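Local coordinates for NTF2-like Protein (Anabaena variabilis ATCC 29413, PDB 3DMC) that is of unknown function but adopts the NTF2-like, SnoaL-type fold, a curved sheet packed against helices that in many relatives encloses a ligand-binding pocket, at residues G28-F33 with E62-V67; G48-L53 with K57-E62; L80-S85 with V91-D96; V111-D114 with K119-S122. All coordinates share one frame; numbering follows the deposited sequence. Where two conformers were deposited one is given.

Interaction 1: G28-F33 with E62-V67; sequences GEWQKF and EFFTYV
F64 reaches from helix 57-69 into the corner formed by W30 and F33, and the three make a buried aromatic cluster. Its CB already touches: it sits over the face of the W30 indole, 3.6 Å from W30 CD2, and its C-H points at the five-membered ring, a CH-pi contact. With CG beside the backbone N (chi1 -74°), the ring then runs out beneath the benzo half of the indole, where F64 CD1 lies 3.6 Å from W30 CZ3 and equally close to W30 CH2. The two six-membered rings form an offset stack, centroids 4.4 Å apart and planes turned by 24°. Beyond the tryptophan, the other branch and the tip belong to F33: F64 CZ lies 3.5 Å from F33 CE2, and F64 CE2 flanks it. Here the stack gives way to an offset edge-to-face pair, the edge of F33 directed at the F64 face with planes at 84° and centroids 5.3 Å apart. Both partners occupy the same face of F64; the opposite face is taken by F63 CD2 from its own helix, and the ring is thus clamped between layers. W30 NE1 comes within 3.3 Å of F64 O at an angle too poor for a hydrogen bond, and its N-H is taken instead by S68 OG, one turn further along. The cluster lies where helix 57-69 meets the short helix 31-34 and the turn before it; helix 9-27 also lines the cluster, L25 against W30 and F20 against F33.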
loop_
_atom_site.group_PDB
_atom_site.type_symbol
_atom_site.label_atom_id
_atom_site.label_comp_id
_atom_site.label_asym_id
_atom_site.label_seq_id
_atom_site.Cartn_x
_atom_site.Cartn_y
_atom_site.Cartn_z
ATOM N N GLY A 28 -11.459 16.517 -11.445
ATOM C CA GLY A 28 -11.069 16.000 -12.751
ATOM C C GLY A 28 -10.066 16.899 -13.447
ATOM O O GLY A 28 -9.708 16.716 -14.606
ATOM N N GLU A 29 -9.622 17.899 -12.709
ATOM C CA GLU A 29 -8.557 18.797 -13.181
ATOM C C GLU A 29 -7.206 18.365 -12.619
ATOM O O GLU A 29 -6.933 18.490 -11.418
ATOM C CB GLU A 29 -8.835 20.237 -12.759
ATOM C CG GLU A 29 -10.141 20.764 -13.277
ATOM C CD GLU A 29 -10.085 20.996 -14.760
ATOM O OE1 GLU A 29 -8.982 21.311 -15.268
ATOM O OE2 GLU A 29 -11.139 20.861 -15.422
ATOM N N TRP A 30 -6.379 17.856 -13.504
ATOM C CA TRP A 30 -5.120 17.199 -13.128
ATOM C C TRP A 30 -3.850 18.012 -13.441
ATOM O O TRP A 30 -2.743 17.573 -13.118
ATOM C CB TRP A 30 -5.041 15.823 -13.797
ATOM C CG TRP A 30 -6.003 14.857 -13.202
ATOM C CD1 TRP A 30 -7.233 14.517 -13.677
ATOM C CD2 TRP A 30 -5.814 14.113 -11.999
ATOM N NE1 TRP A 30 -7.833 13.617 -12.823
ATOM C CE2 TRP A 30 -6.974 13.345 -11.797
ATOM C CE3 TRP A 30 -4.765 14.006 -11.083
ATOM C CZ2 TRP A 30 -7.107 12.480 -10.717
ATOM C CZ3 TRP A 30 -4.900 13.157 -10.009
ATOM C CH2 TRP A 30 -6.060 12.406 -9.836
ATOM N N GLN A 31 -3.990 19.195 -14.047
ATOM C CA GLN A 31 -2.776 19.911 -14.482
ATOM C C GLN A 31 -1.799 20.197 -13.349
ATOM O O GLN A 31 -0.584 20.109 -13.520
ATOM C CB GLN A 31 -3.091 21.196 -15.254
ATOM C CG GLN A 31 -1.893 21.644 -16.073
ATOM C CD GLN A 31 -1.413 20.555 -17.026
ATOM O OE1 GLN A 31 -2.193 20.025 -17.823
ATOM N NE2 GLN A 31 -0.128 20.212 -16.946
ATOM N N LYS A 32 -2.323 20.508 -12.174
ATOM C CA LYS A 32 -1.477 20.949 -11.061
ATOM C C LYS A 32 -0.651 19.757 -10.585
ATOM O O LYS A 32 0.535 19.883 -10.292
ATOM C CB LYS A 32 -2.292 21.582 -9.928
ATOM C CG LYS A 32 -2.758 22.985 -10.277
ATOM C CD LYS A 32 -3.041 23.801 -9.050
ATOM C CE LYS A 32 -3.513 25.216 -9.413
ATOM N NZ LYS A 32 -2.447 26.017 -10.085
ATOM N N PHE A 33 -1.301 18.592 -10.529
ATOM C CA PHE A 33 -0.603 17.343 -10.173
ATOM C C PHE A 33 0.459 17.005 -11.226
ATOM O O PHE A 33 1.602 16.704 -10.900
ATOM C CB PHE A 33 -1.584 16.166 -9.985
ATOM C CG PHE A 33 -0.912 14.917 -9.546
ATOM C CD1 PHE A 33 -0.341 14.845 -8.275
ATOM C CD2 PHE A 33 -0.851 13.801 -10.375
ATOM C CE1 PHE A 33 0.285 13.685 -7.833
ATOM C CE2 PHE A 33 -0.217 12.652 -9.938
ATOM C CZ PHE A 33 0.362 12.607 -8.655
ATOM N N GLU A 62 -3.133 10.556 -19.736
ATOM C CA GLU A 62 -4.151 9.650 -20.269
ATOM C C GLU A 62 -4.798 8.922 -19.092
ATOM O O GLU A 62 -6.014 8.856 -18.957
ATOM C CB GLU A 62 -3.541 8.654 -21.231
ATOM C CG GLU A 62 -2.921 9.345 -22.443
ATOM C CD GLU A 62 -2.245 8.392 -23.417
ATOM O OE1 GLU A 62 -2.255 7.159 -23.188
ATOM O OE2 GLU A 62 -1.705 8.900 -24.420
ATOM N N PHE A 63 -3.931 8.373 -18.263
ATOM C CA PHE A 63 -4.372 7.609 -17.079
ATOM C C PHE A 63 -5.314 8.433 -16.170
ATOM O O PHE A 63 -6.448 8.019 -15.796
ATOM C CB PHE A 63 -3.161 7.142 -16.277
ATOM C CG PHE A 63 -3.529 6.509 -14.988
ATOM C CD1 PHE A 63 -4.226 5.322 -14.974
ATOM C CD2 PHE A 63 -3.213 7.125 -13.779
ATOM C CE1 PHE A 63 -4.578 4.722 -13.780
ATOM C CE2 PHE A 63 -3.586 6.530 -12.567
ATOM C CZ PHE A 63 -4.256 5.318 -12.585
ATOM N N PHE A 64 -4.865 9.630 -15.810
ATOM C CA PHE A 64 -5.637 10.419 -14.823
ATOM C C PHE A 64 -6.967 10.904 -15.431
ATOM O O PHE A 64 -7.995 10.964 -14.765
ATOM C CB PHE A 64 -4.765 11.533 -14.246
ATOM C CG PHE A 64 -3.740 11.014 -13.287
ATOM C CD1 PHE A 64 -4.144 10.344 -12.137
ATOM C CD2 PHE A 64 -2.394 11.140 -13.532
ATOM C CE1 PHE A 64 -3.201 9.840 -11.228
ATOM C CE2 PHE A 64 -1.459 10.623 -12.630
ATOM C CZ PHE A 64 -1.877 9.972 -11.480
ATOM N N THR A 65 -6.929 11.209 -16.723
ATOM C CA THR A 65 -8.146 11.554 -17.443
ATOM C C THR A 65 -9.139 10.392 -17.449
ATOM O O THR A 65 -10.347 10.559 -17.266
ATOM C CB THR A 65 -7.845 11.977 -18.890
ATOM O OG1 THR A 65 -6.991 13.128 -18.868
ATOM C CG2 THR A 65 -9.114 12.287 -19.616
ATOM N N TYR A 66 -8.570 9.212 -17.605
ATOM C CA TYR A 66 -9.314 7.956 -17.650
ATOM C C TYR A 66 -9.955 7.707 -16.308
ATOM O O TYR A 66 -11.099 7.282 -16.213
ATOM C CB TYR A 66 -8.385 6.793 -18.026
ATOM C CG TYR A 66 -9.028 5.430 -17.878
ATOM C CD1 TYR A 66 -10.093 5.058 -18.693
ATOM C CD2 TYR A 66 -8.579 4.518 -16.929
ATOM C CE1 TYR A 66 -10.700 3.818 -18.569
ATOM C CE2 TYR A 66 -9.169 3.268 -16.803
ATOM C CZ TYR A 66 -10.233 2.923 -17.623
ATOM O OH TYR A 66 -10.846 1.688 -17.508
ATOM N N VAL A 67 -9.191 7.977 -15.268
ATOM C CA VAL A 67 -9.680 7.742 -13.892
ATOM C C VAL A 67 -10.926 8.578 -13.685
ATOM O O VAL A 67 -11.938 8.103 -13.176
ATOM C CB VAL A 67 -8.615 8.068 -12.835
ATOM C CG1 VAL A 67 -9.288 8.270 -11.438
ATOM C CG2 VAL A 67 -7.537 6.967 -12.816
#

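Interaction 2: G48-L53 with K57-E62; sequences GEFHGL and KERAKE
F50 and R59 supply most of the buried surface, phenyl against guanidinium. F50 CE1 stands over the centre of the flat R59 group, 3.4 Å from R59 CZ, and F50 CD1 lies equally near R59 CZ and R59 NH2. The two planes are turned 41° from each other, so one corner of the ring dips onto the guanidinium instead of lying flat on it. R59 gets there by leaving its helix with CG anti to the backbone N and then bending at chi2 (75°), which carries the planar end across to F50. Its rim is occupied by polar partners: R59 NH1 gives E62 OE1, one helical turn on, a weak hydrogen bond of 3.3 Å within a salt bridge, R59 NE is held by N54 OD1, and R59 NH2 makes a weak bond to a water that also donates to H51 O. E49 joins from just before F50 with an extended side chain; its OE2 forms a long salt bridge of 3.8 Å to R59 NH1, while its CG rests over a face of the F50 ring. A second water donates to E49 OE2 at 2.7 Å and to E62 OE1 at 3.1 Å. The arginine between these two carboxylates probably offsets their like charges. F50 is the buried member, and F63 and Y66 meet its ring from the body of helix 57-69. The contact thus spans the connection from edge strand 52-55 to that helix, beside strand 41-45, whose F43 touches R59 and whose F45 bonds to the backbone of G52.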
loop_
_atom_site.group_PDB
_atom_site.type_symbol
_atom_site.label_atom_id
_atom_site.label_comp_id
_atom_site.label_asym_id
_atom_site.label_seq_id
_atom_site.Cartn_x
_atom_site.Cartn_y
_atom_site.Cartn_z
ATOM N N GLY A 48 -6.040 -3.742 -15.778
ATOM C CA GLY A 48 -6.735 -3.166 -16.903
ATOM C C GLY A 48 -5.776 -2.582 -17.886
ATOM O O GLY A 48 -4.636 -3.020 -17.985
ATOM N N GLU A 49 -6.275 -1.591 -18.600
ATOM C CA GLU A 49 -5.519 -0.968 -19.697
ATOM C C GLU A 49 -4.174 -0.471 -19.233
ATOM O O GLU A 49 -3.199 -0.530 -19.971
ATOM C CB GLU A 49 -6.288 0.214 -20.299
ATOM C CG GLU A 49 -5.425 1.091 -21.236
ATOM C CD GLU A 49 -6.185 2.326 -21.706
ATOM O OE1 GLU A 49 -7.318 2.549 -21.207
ATOM O OE2 GLU A 49 -5.657 3.073 -22.567
ATOM N N PHE A 50 -4.143 0.050 -18.012
ATOM C CA PHE A 50 -2.941 0.644 -17.426
ATOM C C PHE A 50 -2.210 -0.292 -16.446
ATOM O O PHE A 50 -1.374 0.122 -15.650
ATOM C CB PHE A 50 -3.279 1.984 -16.764
ATOM C CG PHE A 50 -3.765 3.036 -17.733
ATOM C CD1 PHE A 50 -2.857 3.842 -18.403
ATOM C CD2 PHE A 50 -5.109 3.210 -17.978
ATOM C CE1 PHE A 50 -3.292 4.816 -19.303
ATOM C CE2 PHE A 50 -5.557 4.169 -18.878
ATOM C CZ PHE A 50 -4.642 4.979 -19.546
ATOM N N HIS A 51 -2.509 -1.580 -16.537
ATOM C CA HIS A 51 -1.805 -2.529 -15.697
ATOM C C HIS A 51 -0.313 -2.415 -15.925
ATOM O O HIS A 51 0.161 -2.265 -17.050
ATOM C CB HIS A 51 -2.240 -3.963 -16.003
ATOM C CG HIS A 51 -1.267 -4.980 -15.507
ATOM N ND1 HIS A 51 -1.347 -5.507 -14.234
ATOM C CD2 HIS A 51 -0.172 -5.530 -16.077
ATOM C CE1 HIS A 51 -0.347 -6.355 -14.053
ATOM N NE2 HIS A 51 0.386 -6.382 -15.150
ATOM N N GLY A 52 0.426 -2.487 -14.832
ATOM C CA GLY A 52 1.876 -2.564 -14.811
ATOM C C GLY A 52 2.587 -1.232 -14.827
ATOM O O GLY A 52 2.064 -0.225 -14.356
ATOM N N LEU A 53 3.785 -1.246 -15.402
ATOM C CA LEU A 53 4.632 -0.064 -15.453
ATOM C C LEU A 53 4.264 0.797 -16.656
ATOM O O LEU A 53 4.169 0.318 -17.797
ATOM C CB LEU A 53 6.117 -0.451 -15.523
ATOM C CG LEU A 53 7.048 0.765 -15.524
ATOM C CD1 LEU A 53 7.219 1.317 -14.130
ATOM C CD2 LEU A 53 8.386 0.370 -16.165
ATOM N N LYS A 57 4.868 11.397 -18.885
ATOM C CA LYS A 57 3.793 12.328 -18.489
ATOM C C LYS A 57 2.604 12.385 -19.448
ATOM O O LYS A 57 1.496 12.686 -19.044
ATOM C CB LYS A 57 4.334 13.740 -18.239
ATOM C CG LYS A 57 5.240 13.813 -17.016
ATOM C CD LYS A 57 5.827 15.191 -16.809
ATOM C CE LYS A 57 4.777 16.211 -16.493
ATOM N NZ LYS A 57 5.362 17.497 -15.983
ATOM N N GLU A 58 2.842 12.072 -20.710
ATOM C CA GLU A 58 1.736 11.980 -21.682
ATOM C C GLU A 58 0.825 10.835 -21.271
ATOM O O GLU A 58 -0.394 10.949 -21.256
ATOM C CB GLU A 58 2.233 11.699 -23.094
ATOM C CG GLU A 58 3.119 12.790 -23.672
ATOM N N ARG A 59 1.460 9.709 -21.002
ATOM C CA ARG A 59 0.740 8.505 -20.579
ATOM C C ARG A 59 0.068 8.740 -19.209
ATOM O O ARG A 59 -1.055 8.288 -18.948
ATOM C CB ARG A 59 1.664 7.296 -20.530
ATOM C CG ARG A 59 0.973 6.034 -20.105
ATOM C CD ARG A 59 0.103 5.459 -21.195
ATOM N NE ARG A 59 -0.198 4.050 -20.913
ATOM C CZ ARG A 59 -1.171 3.354 -21.494
ATOM N NH1 ARG A 59 -1.974 3.926 -22.391
ATOM N NH2 ARG A 59 -1.357 2.092 -21.145
ATOM N N ALA A 60 0.735 9.511 -18.366
ATOM C CA ALA A 60 0.159 9.847 -17.030
ATOM C C ALA A 60 -1.141 10.625 -17.215
ATOM O O ALA A 60 -2.156 10.346 -16.585
ATOM C CB ALA A 60 1.142 10.656 -16.210
ATOM N N LYS A 61 -1.110 11.597 -18.108
ATOM C CA LYS A 61 -2.318 12.385 -18.400
ATOM C C LYS A 61 -3.469 11.511 -18.894
ATOM O O LYS A 61 -4.634 11.667 -18.502
ATOM C CB LYS A 61 -2.039 13.487 -19.428
ATOM C CG LYS A 61 -3.241 14.367 -19.600
ATOM C CD LYS A 61 -2.924 15.714 -20.204
ATOM C CE LYS A 61 -4.199 16.552 -20.325
ATOM N NZ LYS A 61 -4.139 17.514 -21.468
ATOM N N GLU A 62 -3.133 10.556 -19.736
ATOM C CA GLU A 62 -4.151 9.650 -20.269
ATOM C C GLU A 62 -4.798 8.922 -19.092
ATOM O O GLU A 62 -6.014 8.856 -18.957
ATOM C CB GLU A 62 -3.541 8.654 -21.231
ATOM C CG GLU A 62 -2.921 9.345 -22.443
ATOM C CD GLU A 62 -2.245 8.392 -23.417
ATOM O OE1 GLU A 62 -2.255 7.159 -23.188
ATOM O OE2 GLU A 62 -1.705 8.900 -24.420
HETATM O O HOH W 1 -4.832 5.474 -23.335
HETATM O O HOH W 2 0.247 -0.200 -19.182
#

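Interaction 3: L80-S85 with V91-D96; sequences LDRVTS and VFEFRD
R82 and E93, T84 and V91 are the antiparallel hydrogen-bonded pairs of this hairpin. E93 N gives R82 O a nearly straight bond of 2.8 Å; T84 N to V91 O and V91 N to T84 O are both 2.9 Å. E93 O accepts twice, from D81 N at 2.9 Å and R82 N at 3.3 Å, a classic beta bulge placing both opposite it. Among apolar contacts, L80 CD1 meets the edge of the F92 ring in its plane, and V83 CG2 lies 3.7 Å from F92 CD2, the side chains side by side. The polar contacts go through water: one links R82 NH1 to E93 OE1, another lies near T84 OG1 and E93 OE2, T84 OG1 having T84 of the second subunit as main partner. E93 also binds R124, Y126 and S112 of the second subunit, and R82 bridges to its D114. A valine at E93 would probably leave R124 of the second subunit without this carboxylate and each water short of one partner. Strand 75-85 is outermost within this chain, strand 89-100 also pairs with strand 103-116, and helix 9-27 covers L80, V83 and F92 while R82, T84, V91 and E93 face the partner subunit.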
loop_
_atom_site.group_PDB
_atom_site.type_symbol
_atom_site.label_atom_id
_atom_site.label_comp_id
_atom_site.label_asym_id
_atom_site.label_seq_id
_atom_site.Cartn_x
_atom_site.Cartn_y
_atom_site.Cartn_z
ATOM N N LEU A 80 -7.882 10.282 5.300
ATOM C CA LEU A 80 -6.439 9.984 5.136
ATOM C C LEU A 80 -5.908 9.462 6.472
ATOM O O LEU A 80 -5.799 10.238 7.451
ATOM C CB LEU A 80 -5.666 11.226 4.694
ATOM C CG LEU A 80 -4.149 11.017 4.538
ATOM C CD1 LEU A 80 -3.811 9.925 3.462
ATOM C CD2 LEU A 80 -3.468 12.358 4.222
ATOM N N ASP A 81 -5.606 8.164 6.517
ATOM C CA ASP A 81 -5.500 7.439 7.790
ATOM C C ASP A 81 -4.062 7.277 8.261
ATOM O O ASP A 81 -3.781 7.358 9.448
ATOM C CB ASP A 81 -6.230 6.091 7.730
ATOM C CG ASP A 81 -7.711 6.267 7.456
ATOM O OD1 ASP A 81 -8.309 7.111 8.119
ATOM O OD2 ASP A 81 -8.252 5.616 6.562
ATOM N N ARG A 82 -3.169 7.045 7.308
ATOM C CA ARG A 82 -1.763 6.790 7.615
ATOM C C ARG A 82 -0.883 7.338 6.519
ATOM O O ARG A 82 -1.144 7.115 5.347
ATOM C CB ARG A 82 -1.521 5.280 7.806
ATOM C CG ARG A 82 -2.330 4.668 8.952
ATOM C CD ARG A 82 -2.129 3.176 9.153
ATOM N NE ARG A 82 -2.589 2.771 10.477
ATOM C CZ ARG A 82 -3.871 2.609 10.812
ATOM N NH1 ARG A 82 -4.843 2.805 9.919
ATOM N NH2 ARG A 82 -4.190 2.263 12.050
ATOM N N VAL A 83 0.133 8.079 6.943
ATOM C CA VAL A 83 1.141 8.606 6.031
ATOM C C VAL A 83 2.508 8.234 6.571
ATOM O O VAL A 83 2.928 8.684 7.646
ATOM C CB VAL A 83 1.020 10.128 5.941
ATOM C CG1 VAL A 83 2.103 10.698 5.050
ATOM C CG2 VAL A 83 -0.370 10.502 5.391
ATOM N N THR A 84 3.212 7.426 5.798
ATOM C CA THR A 84 4.534 6.950 6.209
ATOM C C THR A 84 5.568 7.371 5.198
ATOM O O THR A 84 5.250 7.615 4.050
ATOM C CB THR A 84 4.543 5.399 6.335
ATOM O OG1 THR A 84 4.103 4.830 5.107
ATOM C CG2 THR A 84 3.646 4.885 7.517
ATOM N N SER A 85 6.821 7.502 5.647
ATOM C CA SER A 85 7.878 7.918 4.724
ATOM C C SER A 85 9.244 7.369 5.095
ATOM O O SER A 85 9.468 6.789 6.161
ATOM C CB SER A 85 7.939 9.456 4.595
ATOM O OG SER A 85 8.375 10.122 5.767
ATOM N N VAL A 91 4.031 7.104 1.519
ATOM C CA VAL A 91 2.822 6.308 1.236
ATOM C C VAL A 91 1.680 6.900 2.025
ATOM O O VAL A 91 1.815 7.235 3.208
ATOM C CB VAL A 91 2.952 4.809 1.663
ATOM C CG1 VAL A 91 1.663 3.997 1.361
ATOM C CG2 VAL A 91 4.153 4.118 1.011
ATOM N N PHE A 92 0.585 7.048 1.302
ATOM C CA PHE A 92 -0.690 7.549 1.793
ATOM C C PHE A 92 -1.683 6.396 1.768
ATOM O O PHE A 92 -1.999 5.880 0.717
ATOM C CB PHE A 92 -1.172 8.675 0.867
ATOM C CG PHE A 92 -0.276 9.871 0.858
ATOM C CD1 PHE A 92 0.828 9.932 -0.036
ATOM C CD2 PHE A 92 -0.509 10.945 1.708
ATOM C CE1 PHE A 92 1.655 11.019 -0.038
ATOM C CE2 PHE A 92 0.330 12.041 1.689
ATOM C CZ PHE A 92 1.407 12.073 0.828
ATOM N N GLU A 93 -2.181 6.034 2.946
ATOM C CA GLU A 93 -3.212 5.032 3.084
ATOM C C GLU A 93 -4.496 5.795 3.376
ATOM O O GLU A 93 -4.621 6.489 4.416
ATOM C CB GLU A 93 -2.927 4.056 4.222
ATOM C CG GLU A 93 -1.734 3.147 4.023
ATOM C CD GLU A 93 -1.499 2.263 5.229
ATOM O OE1 GLU A 93 -2.459 1.517 5.592
ATOM O OE2 GLU A 93 -0.378 2.324 5.794
ATOM N N PHE A 94 -5.439 5.634 2.461
ATOM C CA PHE A 94 -6.690 6.409 2.497
ATOM C C PHE A 94 -7.956 5.610 2.134
ATOM O O PHE A 94 -7.903 4.469 1.654
ATOM C CB PHE A 94 -6.571 7.716 1.689
ATOM C CG PHE A 94 -6.431 7.517 0.201
ATOM C CD1 PHE A 94 -5.186 7.393 -0.405
ATOM C CD2 PHE A 94 -7.559 7.464 -0.605
ATOM C CE1 PHE A 94 -5.084 7.216 -1.768
ATOM C CE2 PHE A 94 -7.454 7.280 -1.958
ATOM C CZ PHE A 94 -6.215 7.155 -2.550
ATOM N N ARG A 95 -9.097 6.242 2.404
ATOM C CA ARG A 95 -10.431 5.685 2.075
ATOM C C ARG A 95 -11.098 6.676 1.156
ATOM O O ARG A 95 -10.987 7.897 1.377
ATOM C CB ARG A 95 -11.282 5.453 3.355
ATOM C CG ARG A 95 -10.751 4.364 4.301
ATOM C CD ARG A 95 -11.330 4.403 5.709
ATOM N NE ARG A 95 -12.800 4.325 5.627
ATOM C CZ ARG A 95 -13.619 5.376 5.755
ATOM N NH1 ARG A 95 -13.129 6.589 5.990
ATOM N NH2 ARG A 95 -14.942 5.214 5.648
ATOM N N ASP A 96 -11.719 6.169 0.084
ATOM C CA ASP A 96 -12.340 7.046 -0.882
ATOM C C ASP A 96 -13.710 6.554 -1.314
ATOM O O ASP A 96 -14.143 5.412 -1.029
ATOM C CB ASP A 96 -11.404 7.376 -2.058
ATOM C CG ASP A 96 -11.092 6.191 -2.972
ATOM O OD1 ASP A 96 -11.578 5.065 -2.728
ATOM O OD2 ASP A 96 -10.326 6.433 -3.950
HETATM O O HOH W 3 -4.604 2.966 7.106
HETATM O O HOH W 4 1.208 4.600 5.208
#

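Interaction 4: V111-D114 with K119-S122; sequences VSFD and KICS
D114 and S122 form the antiparallel hydrogen-bonded pair of a beta hairpin, strands 103-116 and 119-127, within the curved sheet of the NTF2-like fold. The backbone bonds are D114 N to S122 O at 3.1 Å, with the donor 39° above the carbonyl plane, and C121 N to D114 O at 2.9 Å. The directions of the short segments are 113° apart, and this is the bridge they make; strand pairing carries on at S112 and R124. Two CA-H...O contacts add to it, from F113 CA to S122 O and from I120 CA to D114 O. The apolar contact is I120 CD1 on F113 CD2 at 3.8 Å, near F33; separately, I120 CG2 rests 3.5 Å from D114 O in van der Waals contact. An alanine at I120 would lose the delta carbon and is likely to open a gap beside the F113 ring and F33, which CD1 also touches. On the other side, C121 SG packs 3.5 Å from D114 CB. Polar groups gather around the D114 carboxylate. Its OD1 binds T89 and R124, its OD2 pairs with R82 of the second subunit, and R124 also takes S122 OG. S122 OG, set between its backbone N and carbonyl carbon (chi1 64°), lies close against D114 CB. One water closes the group, donating to D114 OD2 at 2.8 Å and hydrogen-bonded to S122 OG at 2.9 Å.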
loop_
_atom_site.group_PDB
_atom_site.type_symbol
_atom_site.label_atom_id
_atom_site.label_comp_id
_atom_site.label_asym_id
_atom_site.label_seq_id
_atom_site.Cartn_x
_atom_site.Cartn_y
_atom_site.Cartn_z
ATOM N N VAL A 111 -1.465 4.793 -2.061
ATOM C CA VAL A 111 -0.617 5.318 -3.124
ATOM C C VAL A 111 0.714 5.753 -2.541
ATOM O O VAL A 111 0.797 6.428 -1.511
ATOM C CB VAL A 111 -1.255 6.466 -3.941
ATOM C CG1 VAL A 111 -2.617 6.019 -4.537
ATOM C CG2 VAL A 111 -1.367 7.757 -3.118
ATOM N N SER A 112 1.744 5.349 -3.262
ATOM C CA SER A 112 3.125 5.539 -2.892
ATOM C C SER A 112 3.780 6.460 -3.926
ATOM O O SER A 112 3.635 6.239 -5.118
ATOM C CB SER A 112 3.821 4.167 -2.866
ATOM O OG SER A 112 5.163 4.270 -2.457
ATOM N N PHE A 113 4.400 7.529 -3.443
ATOM C CA PHE A 113 5.171 8.439 -4.323
ATOM C C PHE A 113 6.668 8.340 -3.998
ATOM O O PHE A 113 7.054 8.259 -2.815
ATOM C CB PHE A 113 4.809 9.940 -4.070
ATOM C CG PHE A 113 3.355 10.312 -4.262
ATOM C CD1 PHE A 113 2.523 9.605 -5.075
ATOM C CD2 PHE A 113 2.855 11.486 -3.683
ATOM C CE1 PHE A 113 1.194 9.975 -5.264
ATOM C CE2 PHE A 113 1.552 11.857 -3.875
ATOM C CZ PHE A 113 0.713 11.107 -4.686
ATOM N N ASP A 114 7.516 8.458 -5.022
ATOM C CA ASP A 114 8.922 8.830 -4.805
ATOM C C ASP A 114 9.076 10.302 -5.118
ATOM O O ASP A 114 8.510 10.805 -6.098
ATOM C CB ASP A 114 9.867 8.048 -5.712
ATOM C CG ASP A 114 10.121 6.656 -5.226
ATOM O OD1 ASP A 114 9.428 6.179 -4.315
ATOM O OD2 ASP A 114 11.068 6.029 -5.738
ATOM N N LYS A 119 9.882 17.771 -7.027
ATOM C CA LYS A 119 8.955 16.947 -7.823
ATOM C C LYS A 119 8.800 15.484 -7.371
ATOM O O LYS A 119 9.536 14.977 -6.526
ATOM C CB LYS A 119 9.355 16.986 -9.303
ATOM C CG LYS A 119 9.123 18.353 -9.930
ATOM C CD LYS A 119 9.685 18.497 -11.310
ATOM C CE LYS A 119 9.527 19.935 -11.797
ATOM N NZ LYS A 119 10.076 20.123 -13.170
ATOM N N ILE A 120 7.841 14.848 -8.033
ATOM C CA ILE A 120 7.503 13.408 -7.865
ATOM C C ILE A 120 7.899 12.645 -9.116
ATOM O O ILE A 120 7.506 13.021 -10.243
ATOM C CB ILE A 120 5.981 13.229 -7.583
ATOM C CG1 ILE A 120 5.628 13.886 -6.234
ATOM C CG2 ILE A 120 5.542 11.742 -7.668
ATOM C CD1 ILE A 120 4.126 14.159 -6.038
ATOM N N CYS A 121 8.667 11.564 -8.914
ATOM C CA CYS A 121 9.261 10.815 -10.039
ATOM C C CYS A 121 8.621 9.447 -10.262
ATOM O O CYS A 121 8.774 8.818 -11.305
ATOM C CB CYS A 121 10.790 10.667 -9.865
ATOM S SG CYS A 121 11.347 9.944 -8.310
ATOM N N SER A 122 7.824 9.001 -9.304
ATOM C CA SER A 122 7.078 7.757 -9.541
ATOM C C SER A 122 5.893 7.622 -8.592
ATOM O O SER A 122 5.822 8.278 -7.555
ATOM C CB SER A 122 7.978 6.538 -9.402
ATOM O OG SER A 122 8.445 6.431 -8.072
HETATM O O HOH W 5 11.264 6.219 -8.488
#

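Interactions 1 and 2 share helix 57-69 but differ in chemistry: interaction 1 is wholly aromatic and buried, whereas interaction 2 adds an exposed charge network to one buried ring. F63 and Y66 of the first pack on F50 of the second. Interactions 3 and 4 are hairpins of one sheet, bonded through their backbones; F92 N probably bonds V111 O between them, and F92 touches F113. Both turn polar side chains to the second subunit, E93 and R82 in one, S112 and D114 in the other. Interaction 4 also reaches interaction 1, F33 against F113 and I120, while interactions 2 and 3 lie about 22 Å apart between centres.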